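Local atomic coordinates of yeast glycogen phosphorylase (Saccharomyces cerevisiae, PDB entry 1YGP), a protein that belongs to the carbohydrate phosphorylase family of the GT-B clan and holds pyridoxal-5'-phosphate in a pocket of the chain. Residues V745-F757 with W845-F859. Sequence-based numbering, arbitrary orientation.
Sequences VEITREIGEDNVF and WLKKSVLSLANVGFF
K848 lies across the turn that follows helix 745-751, its extended chain passing N755, then D754, and ending beside F757. Its CG sits 3.5 Å from N755 OD1, its CE meets the carbonyl O of D754, and NZ arrives obliquely at F757 CZ, while NZ also forms a salt bridge with E837 of helix 820-840. N755 is itself held: its ND2 turns back to I751 O at 2.8 Å, which leaves OD1 facing the lysine chain. Beyond K848, F757 CZ meets W845 CZ3 obliquely.

Where the two helices cross nearly perpendicularly (99°, axes 9.2 Å apart), I751 fills the middle. With CG1 set between backbone N and carbonyl carbon (chi1 69°), its branches part: CD1 lies 3.6 Å from S852 OG, and CG2 rests on N855 CB. S852 OG is hydrogen-bonded to K848 O, one turn back in helix 845-856, so I751 meets a hydroxyl that already has a partner.

F859 closes the far end. I747 CD1 stands over one face of its ring, 3.9 Å from the centroid, as a CH-pi contact; E746 O lies at the ring edge, and E750 CG packs near CZ. R749, salt-bridged to E746 and E750, brings NH2 to F858 CE2, guanidinium and ring nearly perpendicular; E750 OE1 lies by F858 CB, and E746 OE2 also hydrogen-bonds T513 OG1.

Strand 735-739, helix 743-751 and edge strand 757-759 form a beta-alpha-beta unit of the parallel Rossmann-like sheet of this GT-B protein. Helix 724-730 borders I747, V856 and F859, helix 820-840 touches F757 and W845, and helix 562-584 packs on L846, V850 and L853.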
ATOM      1  N   VAL A 745     -12.083  42.528  -8.913  1.00  7.44           N
ATOM      2  CA  VAL A 745     -12.439  43.778  -8.247  1.00 10.06           C
ATOM      3  C   VAL A 745     -11.412  44.121  -7.147  1.00 12.80           C
ATOM      4  O   VAL A 745     -10.807  45.202  -7.185  1.00 15.93           O
ATOM      5  CB  VAL A 745     -13.878  43.614  -7.667  1.00 13.89           C
ATOM      6  CG1 VAL A 745     -14.274  44.832  -6.881  1.00 16.13           C
ATOM      7  CG2 VAL A 745     -14.895  43.475  -8.784  1.00 10.73           C
ATOM      8  N   GLU A 746     -11.116  43.246  -6.185  1.00 10.77           N
ATOM      9  CA  GLU A 746     -10.107  43.571  -5.190  1.00 14.54           C
ATOM     10  C   GLU A 746      -8.690  43.681  -5.719  1.00 15.35           C
ATOM     11  O   GLU A 746      -7.949  44.522  -5.191  1.00 13.39           O
ATOM     12  CB  GLU A 746     -10.128  42.559  -4.063  1.00 18.30           C
ATOM     13  CG  GLU A 746     -11.154  43.137  -3.138  1.00 23.31           C
ATOM     14  CD  GLU A 746     -11.723  42.204  -2.087  1.00 30.30           C
ATOM     15  OE1 GLU A 746     -12.653  41.458  -2.415  1.00 31.34           O
ATOM     16  OE2 GLU A 746     -11.263  42.266  -0.943  1.00 30.29           O
ATOM     17  N   ILE A 747      -8.293  42.895  -6.743  1.00 14.44           N
ATOM     18  CA  ILE A 747      -6.986  43.057  -7.402  1.00 16.37           C
ATOM     19  C   ILE A 747      -6.911  44.517  -7.867  1.00 20.18           C
ATOM     20  O   ILE A 747      -5.956  45.225  -7.534  1.00 21.92           O
ATOM     21  CB  ILE A 747      -6.795  42.183  -8.690  1.00 14.93           C
ATOM     22  CG1 ILE A 747      -6.979  40.687  -8.435  1.00 12.93           C
ATOM     23  CG2 ILE A 747      -5.423  42.478  -9.245  1.00  2.00           C
ATOM     24  CD1 ILE A 747      -6.156  40.157  -7.275  1.00 14.18           C
ATOM     25  N   THR A 748      -7.950  44.992  -8.574  1.00 20.46           N
ATOM     26  CA  THR A 748      -8.010  46.338  -9.127  1.00 18.79           C
ATOM     27  C   THR A 748      -7.859  47.408  -8.067  1.00 16.66           C
ATOM     28  O   THR A 748      -7.067  48.325  -8.258  1.00 14.97           O
ATOM     29  CB  THR A 748      -9.325  46.483  -9.881  1.00 17.51           C
ATOM     30  OG1 THR A 748      -9.237  45.535 -10.943  1.00 24.19           O
ATOM     31  CG2 THR A 748      -9.581  47.859 -10.439  1.00 18.65           C
ATOM     32  N   ARG A 749      -8.568  47.284  -6.953  1.00 15.38           N
ATOM     33  CA  ARG A 749      -8.431  48.199  -5.836  1.00 18.54           C
ATOM     34  C   ARG A 749      -6.965  48.314  -5.418  1.00 23.43           C
ATOM     35  O   ARG A 749      -6.368  49.375  -5.553  1.00 26.95           O
ATOM     36  CB  ARG A 749      -9.265  47.675  -4.682  1.00 19.63           C
ATOM     37  CG  ARG A 749      -9.287  48.485  -3.408  1.00 21.50           C
ATOM     38  CD  ARG A 749      -9.971  47.661  -2.331  1.00 27.13           C
ATOM     39  NE  ARG A 749      -9.069  46.640  -1.818  1.00 35.34           N
ATOM     40  CZ  ARG A 749      -9.492  45.581  -1.118  1.00 35.93           C
ATOM     41  NH1 ARG A 749     -10.785  45.393  -0.847  1.00 36.91           N
ATOM     42  NH2 ARG A 749      -8.604  44.687  -0.685  1.00 36.11           N
ATOM     43  N   GLU A 750      -6.353  47.208  -5.002  1.00 26.29           N
ATOM     44  CA  GLU A 750      -4.979  47.166  -4.536  1.00 22.78           C
ATOM     45  C   GLU A 750      -3.928  47.594  -5.533  1.00 25.63           C
ATOM     46  O   GLU A 750      -3.046  48.368  -5.165  1.00 31.30           O
ATOM     47  CB  GLU A 750      -4.617  45.770  -4.101  1.00 21.23           C
ATOM     48  CG  GLU A 750      -5.402  45.306  -2.904  1.00 25.61           C
ATOM     49  CD  GLU A 750      -5.022  46.054  -1.647  1.00 31.07           C
ATOM     50  OE1 GLU A 750      -3.833  46.040  -1.303  1.00 37.44           O
ATOM     51  OE2 GLU A 750      -5.909  46.628  -1.019  1.00 28.97           O
ATOM     52  N   ILE A 751      -3.927  47.116  -6.782  1.00 26.68           N
ATOM     53  CA  ILE A 751      -2.844  47.474  -7.689  1.00 26.02           C
ATOM     54  C   ILE A 751      -3.197  48.638  -8.599  1.00 26.17           C
ATOM     55  O   ILE A 751      -2.321  49.145  -9.304  1.00 29.98           O
ATOM     56  CB  ILE A 751      -2.401  46.266  -8.572  1.00 24.17           C
ATOM     57  CG1 ILE A 751      -3.465  45.903  -9.577  1.00 24.17           C
ATOM     58  CG2 ILE A 751      -2.099  45.073  -7.671  1.00 20.62           C
ATOM     59  CD1 ILE A 751      -2.864  45.044 -10.697  1.00 32.55           C
ATOM     60  N   GLY A 752      -4.444  49.089  -8.636  1.00 24.97           N
ATOM     61  CA  GLY A 752      -4.814  50.234  -9.448  1.00 24.47           C
ATOM     62  C   GLY A 752      -5.524  49.859 -10.737  1.00 21.53           C
ATOM     63  O   GLY A 752      -5.043  49.065 -11.545  1.00 22.32           O
ATOM     64  N   GLU A 753      -6.627  50.535 -11.016  1.00 21.79           N
ATOM     65  CA  GLU A 753      -7.402  50.278 -12.224  1.00 28.89           C
ATOM     66  C   GLU A 753      -6.598  50.385 -13.514  1.00 32.13           C
ATOM     67  O   GLU A 753      -6.767  49.613 -14.457  1.00 33.78           O
ATOM     68  CB  GLU A 753      -8.589  51.254 -12.333  1.00 27.01           C
ATOM     69  N   ASP A 754      -5.628  51.286 -13.536  1.00 33.82           N
ATOM     70  CA  ASP A 754      -4.817  51.480 -14.720  1.00 38.83           C
ATOM     71  C   ASP A 754      -3.877  50.314 -15.017  1.00 37.43           C
ATOM     72  O   ASP A 754      -3.128  50.348 -15.993  1.00 40.95           O
ATOM     73  CB  ASP A 754      -4.033  52.804 -14.564  1.00 51.23           C
ATOM     74  CG  ASP A 754      -3.344  53.026 -13.212  1.00 64.35           C
ATOM     75  OD1 ASP A 754      -4.010  53.466 -12.265  1.00 69.52           O
ATOM     76  OD2 ASP A 754      -2.140  52.763 -13.108  1.00 70.90           O
ATOM     77  N   ASN A 755      -3.891  49.240 -14.231  1.00 33.18           N
ATOM     78  CA  ASN A 755      -2.977  48.144 -14.479  1.00 27.38           C
ATOM     79  C   ASN A 755      -3.680  46.851 -14.848  1.00 25.50           C
ATOM     80  O   ASN A 755      -3.035  45.827 -15.070  1.00 28.20           O
ATOM     81  CB  ASN A 755      -2.127  47.967 -13.235  1.00 24.73           C
ATOM     82  CG  ASN A 755      -1.277  49.201 -12.984  1.00 24.99           C
ATOM     83  OD1 ASN A 755      -0.487  49.637 -13.821  1.00 26.16           O
ATOM     84  ND2 ASN A 755      -1.405  49.859 -11.845  1.00 21.40           N
ATOM     85  N   VAL A 756      -5.006  46.814 -14.930  1.00 22.91           N
ATOM     86  CA  VAL A 756      -5.719  45.590 -15.272  1.00 23.24           C
ATOM     87  C   VAL A 756      -6.511  45.891 -16.542  1.00 19.97           C
ATOM     88  O   VAL A 756      -6.805  47.063 -16.774  1.00 22.96           O
ATOM     89  CB  VAL A 756      -6.708  45.112 -14.123  1.00 23.29           C
ATOM     90  CG1 VAL A 756      -5.931  44.727 -12.874  1.00 22.20           C
ATOM     91  CG2 VAL A 756      -7.663  46.213 -13.732  1.00 28.55           C
ATOM     92  N   PHE A 757      -6.851  44.914 -17.393  1.00 17.15           N
ATOM     93  CA  PHE A 757      -7.618  45.151 -18.607  1.00 17.90           C
ATOM     94  C   PHE A 757      -8.998  44.597 -18.354  1.00 19.49           C
ATOM     95  O   PHE A 757      -9.195  43.384 -18.458  1.00 24.79           O
ATOM     96  CB  PHE A 757      -7.013  44.433 -19.798  1.00 16.80           C
ATOM     97  CG  PHE A 757      -5.646  44.967 -20.166  1.00 17.84           C
ATOM     98  CD1 PHE A 757      -4.517  44.564 -19.450  1.00 21.38           C
ATOM     99  CD2 PHE A 757      -5.524  45.866 -21.212  1.00 15.98           C
ATOM    100  CE1 PHE A 757      -3.263  45.071 -19.784  1.00 22.76           C
ATOM    101  CE2 PHE A 757      -4.269  46.365 -21.540  1.00 18.37           C
ATOM    102  CZ  PHE A 757      -3.140  45.972 -20.831  1.00 21.10           C
ATOM    103  N   TRP A 845       4.293  48.283 -20.456  1.00 24.74           N
ATOM    104  CA  TRP A 845       3.894  46.949 -20.016  1.00 24.05           C
ATOM    105  C   TRP A 845       4.637  46.500 -18.751  1.00 25.61           C
ATOM    106  O   TRP A 845       4.056  46.026 -17.768  1.00 25.58           O
ATOM    107  CB  TRP A 845       4.170  45.961 -21.135  1.00 18.84           C
ATOM    108  CG  TRP A 845       3.548  44.606 -20.879  1.00 22.57           C
ATOM    109  CD1 TRP A 845       4.267  43.620 -20.269  1.00 20.14           C
ATOM    110  CD2 TRP A 845       2.270  44.219 -21.208  1.00 23.31           C
ATOM    111  NE1 TRP A 845       3.453  42.602 -20.206  1.00 25.86           N
ATOM    112  CE2 TRP A 845       2.262  42.900 -20.746  1.00 24.85           C
ATOM    113  CE3 TRP A 845       1.133  44.748 -21.805  1.00 18.77           C
ATOM    114  CZ2 TRP A 845       1.131  42.092 -20.874  1.00 25.06           C
ATOM    115  CZ3 TRP A 845      -0.006  43.950 -21.937  1.00 25.30           C
ATOM    116  CH2 TRP A 845      -0.007  42.632 -21.478  1.00 29.12           C
ATOM    117  N   LEU A 846       5.955  46.665 -18.766  1.00 25.76           N
ATOM    118  CA  LEU A 846       6.822  46.308 -17.661  1.00 25.19           C
ATOM    119  C   LEU A 846       6.552  47.119 -16.397  1.00 25.18           C
ATOM    120  O   LEU A 846       6.678  46.620 -15.277  1.00 26.16           O
ATOM    121  CB  LEU A 846       8.256  46.466 -18.168  1.00 24.99           C
ATOM    122  CG  LEU A 846       9.060  45.204 -18.632  1.00 26.41           C
ATOM    123  CD1 LEU A 846       8.177  44.040 -19.061  1.00 19.45           C
ATOM    124  CD2 LEU A 846       9.934  45.630 -19.795  1.00 25.60           C
ATOM    125  N   LYS A 847       6.091  48.354 -16.533  1.00 24.94           N
ATOM    126  CA  LYS A 847       5.740  49.165 -15.390  1.00 21.02           C
ATOM    127  C   LYS A 847       4.489  48.577 -14.793  1.00 20.30           C
ATOM    128  O   LYS A 847       4.421  48.488 -13.573  1.00 27.84           O
ATOM    129  CB  LYS A 847       5.453  50.605 -15.789  1.00 22.64           C
ATOM    130  N   LYS A 848       3.524  48.103 -15.576  1.00 20.23           N
ATOM    131  CA  LYS A 848       2.317  47.487 -15.023  1.00 24.08           C
ATOM    132  C   LYS A 848       2.632  46.232 -14.212  1.00 22.46           C
ATOM    133  O   LYS A 848       2.107  46.017 -13.119  1.00 21.12           O
ATOM    134  CB  LYS A 848       1.360  47.104 -16.125  1.00 30.49           C
ATOM    135  CG  LYS A 848       0.824  48.333 -16.836  1.00 39.24           C
ATOM    136  CD  LYS A 848      -0.149  47.946 -17.932  1.00 40.35           C
ATOM    137  CE  LYS A 848      -0.826  49.221 -18.361  1.00 40.17           C
ATOM    138  NZ  LYS A 848      -1.939  48.888 -19.220  1.00 46.88           N
ATOM    139  N   SER A 849       3.561  45.427 -14.723  1.00 21.47           N
ATOM    140  CA  SER A 849       4.032  44.230 -14.058  1.00 18.19           C
ATOM    141  C   SER A 849       4.737  44.534 -12.726  1.00 18.84           C
ATOM    142  O   SER A 849       4.393  43.920 -11.702  1.00 20.48           O
ATOM    143  CB  SER A 849       4.945  43.523 -15.052  1.00 12.87           C
ATOM    144  OG  SER A 849       5.418  42.282 -14.561  1.00 17.88           O
ATOM    145  N   VAL A 850       5.686  45.495 -12.665  1.00 19.75           N
ATOM    146  CA  VAL A 850       6.418  45.831 -11.432  1.00 14.70           C
ATOM    147  C   VAL A 850       5.449  46.375 -10.409  1.00 16.52           C
ATOM    148  O   VAL A 850       5.461  45.983  -9.244  1.00 14.86           O
ATOM    149  CB  VAL A 850       7.523  46.888 -11.678  1.00  9.69           C
ATOM    150  CG1 VAL A 850       8.207  47.233 -10.377  1.00  6.64           C
ATOM    151  CG2 VAL A 850       8.622  46.320 -12.582  1.00  8.99           C
ATOM    152  N   LEU A 851       4.556  47.260 -10.828  1.00 19.44           N
ATOM    153  CA  LEU A 851       3.571  47.777  -9.914  1.00 19.25           C
ATOM    154  C   LEU A 851       2.653  46.668  -9.429  1.00 20.45           C
ATOM    155  O   LEU A 851       2.341  46.692  -8.229  1.00 27.77           O
ATOM    156  CB  LEU A 851       2.807  48.886 -10.615  1.00 16.44           C
ATOM    157  CG  LEU A 851       3.654  50.143 -10.804  1.00 16.57           C
ATOM    158  CD1 LEU A 851       2.880  51.098 -11.671  1.00 13.06           C
ATOM    159  CD2 LEU A 851       4.055  50.743  -9.457  1.00  7.64           C
ATOM    160  N   SER A 852       2.247  45.689 -10.250  1.00 17.21           N
ATOM    161  CA  SER A 852       1.451  44.559  -9.784  1.00 15.10           C
ATOM    162  C   SER A 852       2.101  43.901  -8.572  1.00 15.57           C
ATOM    163  O   SER A 852       1.522  43.878  -7.481  1.00 12.83           O
ATOM    164  CB  SER A 852       1.302  43.537 -10.901  1.00 10.15           C
ATOM    165  OG  SER A 852       0.349  43.969 -11.847  1.00  8.18           O
ATOM    166  N   LEU A 853       3.355  43.476  -8.749  1.00 17.60           N
ATOM    167  CA  LEU A 853       4.184  42.899  -7.698  1.00 15.86           C
ATOM    168  C   LEU A 853       4.237  43.708  -6.425  1.00 15.86           C
ATOM    169  O   LEU A 853       4.028  43.220  -5.318  1.00 20.81           O
ATOM    170  CB  LEU A 853       5.597  42.772  -8.165  1.00 17.65           C
ATOM    171  CG  LEU A 853       6.102  41.421  -8.432  1.00 21.42           C
ATOM    172  CD1 LEU A 853       6.354  40.701  -7.094  1.00 24.28           C
ATOM    173  CD2 LEU A 853       5.140  40.777  -9.409  1.00 19.61           C
ATOM    174  N   ALA A 854       4.507  44.981  -6.643  1.00 16.43           N
ATOM    175  CA  ALA A 854       4.659  45.940  -5.589  1.00 16.92           C
ATOM    176  C   ALA A 854       3.433  46.026  -4.708  1.00 17.13           C
ATOM    177  O   ALA A 854       3.555  46.204  -3.498  1.00 17.07           O
ATOM    178  CB  ALA A 854       4.953  47.294  -6.223  1.00 17.59           C
ATOM    179  N   ASN A 855       2.248  45.843  -5.283  1.00 20.32           N
ATOM    180  CA  ASN A 855       1.016  45.953  -4.521  1.00 22.39           C
ATOM    181  C   ASN A 855       0.229  44.654  -4.327  1.00 23.72           C
ATOM    182  O   ASN A 855      -0.895  44.649  -3.794  1.00 24.61           O
ATOM    183  CB  ASN A 855       0.149  46.984  -5.197  1.00 25.80           C
ATOM    184  CG  ASN A 855       0.804  48.354  -5.221  1.00 30.52           C
ATOM    185  OD1 ASN A 855       1.091  49.008  -4.217  1.00 28.07           O
ATOM    186  ND2 ASN A 855       1.127  48.811  -6.420  1.00 36.07           N
ATOM    187  N   VAL A 856       0.794  43.487  -4.677  1.00 21.07           N
ATOM    188  CA  VAL A 856       0.098  42.221  -4.490  1.00 16.88           C
ATOM    189  C   VAL A 856       0.035  41.784  -3.020  1.00 16.73           C
ATOM    190  O   VAL A 856      -0.862  41.043  -2.611  1.00 20.37           O
ATOM    191  CB  VAL A 856       0.786  41.133  -5.331  1.00 11.90           C
ATOM    192  CG1 VAL A 856       2.101  40.656  -4.700  1.00 10.85           C
ATOM    193  CG2 VAL A 856      -0.222  40.003  -5.490  1.00 13.62           C
ATOM    194  N   GLY A 857       0.948  42.256  -2.177  1.00 12.75           N
ATOM    195  CA  GLY A 857       1.075  41.838  -0.792  1.00  9.11           C
ATOM    196  C   GLY A 857      -0.165  41.678   0.073  1.00 10.22           C
ATOM    197  O   GLY A 857      -0.122  40.879   1.005  1.00 14.95           O
ATOM    198  N   PHE A 858      -1.278  42.374  -0.131  1.00 11.27           N
ATOM    199  CA  PHE A 858      -2.449  42.161   0.711  1.00 10.46           C
ATOM    200  C   PHE A 858      -2.994  40.753   0.506  1.00 11.96           C
ATOM    201  O   PHE A 858      -3.615  40.181   1.404  1.00  9.96           O
ATOM    202  CB  PHE A 858      -3.501  43.175   0.350  1.00  8.70           C
ATOM    203  CG  PHE A 858      -4.895  42.958   0.922  1.00 10.30           C
ATOM    204  CD1 PHE A 858      -5.219  43.423   2.196  1.00 10.54           C
ATOM    205  CD2 PHE A 858      -5.878  42.344   0.132  1.00 15.67           C
ATOM    206  CE1 PHE A 858      -6.523  43.282   2.673  1.00 10.37           C
ATOM    207  CE2 PHE A 858      -7.179  42.207   0.619  1.00 15.03           C
ATOM    208  CZ  PHE A 858      -7.501  42.679   1.888  1.00 13.21           C
ATOM    209  N   PHE A 859      -2.768  40.162  -0.663  1.00  9.17           N
ATOM    210  CA  PHE A 859      -3.296  38.844  -0.906  1.00  9.57           C
ATOM    211  C   PHE A 859      -2.382  37.769  -0.334  1.00  9.13           C
ATOM    212  O   PHE A 859      -2.456  36.621  -0.775  1.00  7.16           O
ATOM    213  CB  PHE A 859      -3.496  38.652  -2.408  1.00 10.24           C
ATOM    214  CG  PHE A 859      -4.372  39.733  -3.002  1.00 10.21           C
ATOM    215  CD1 PHE A 859      -5.700  39.864  -2.583  1.00 15.52           C
ATOM    216  CD2 PHE A 859      -3.826  40.619  -3.934  1.00  9.85           C
ATOM    217  CE1 PHE A 859      -6.485  40.901  -3.099  1.00 17.57           C
ATOM    218  CE2 PHE A 859      -4.622  41.647  -4.444  1.00 14.55           C
ATOM    219  CZ  PHE A 859      -5.948  41.792  -4.027  1.00 13.44           C
TER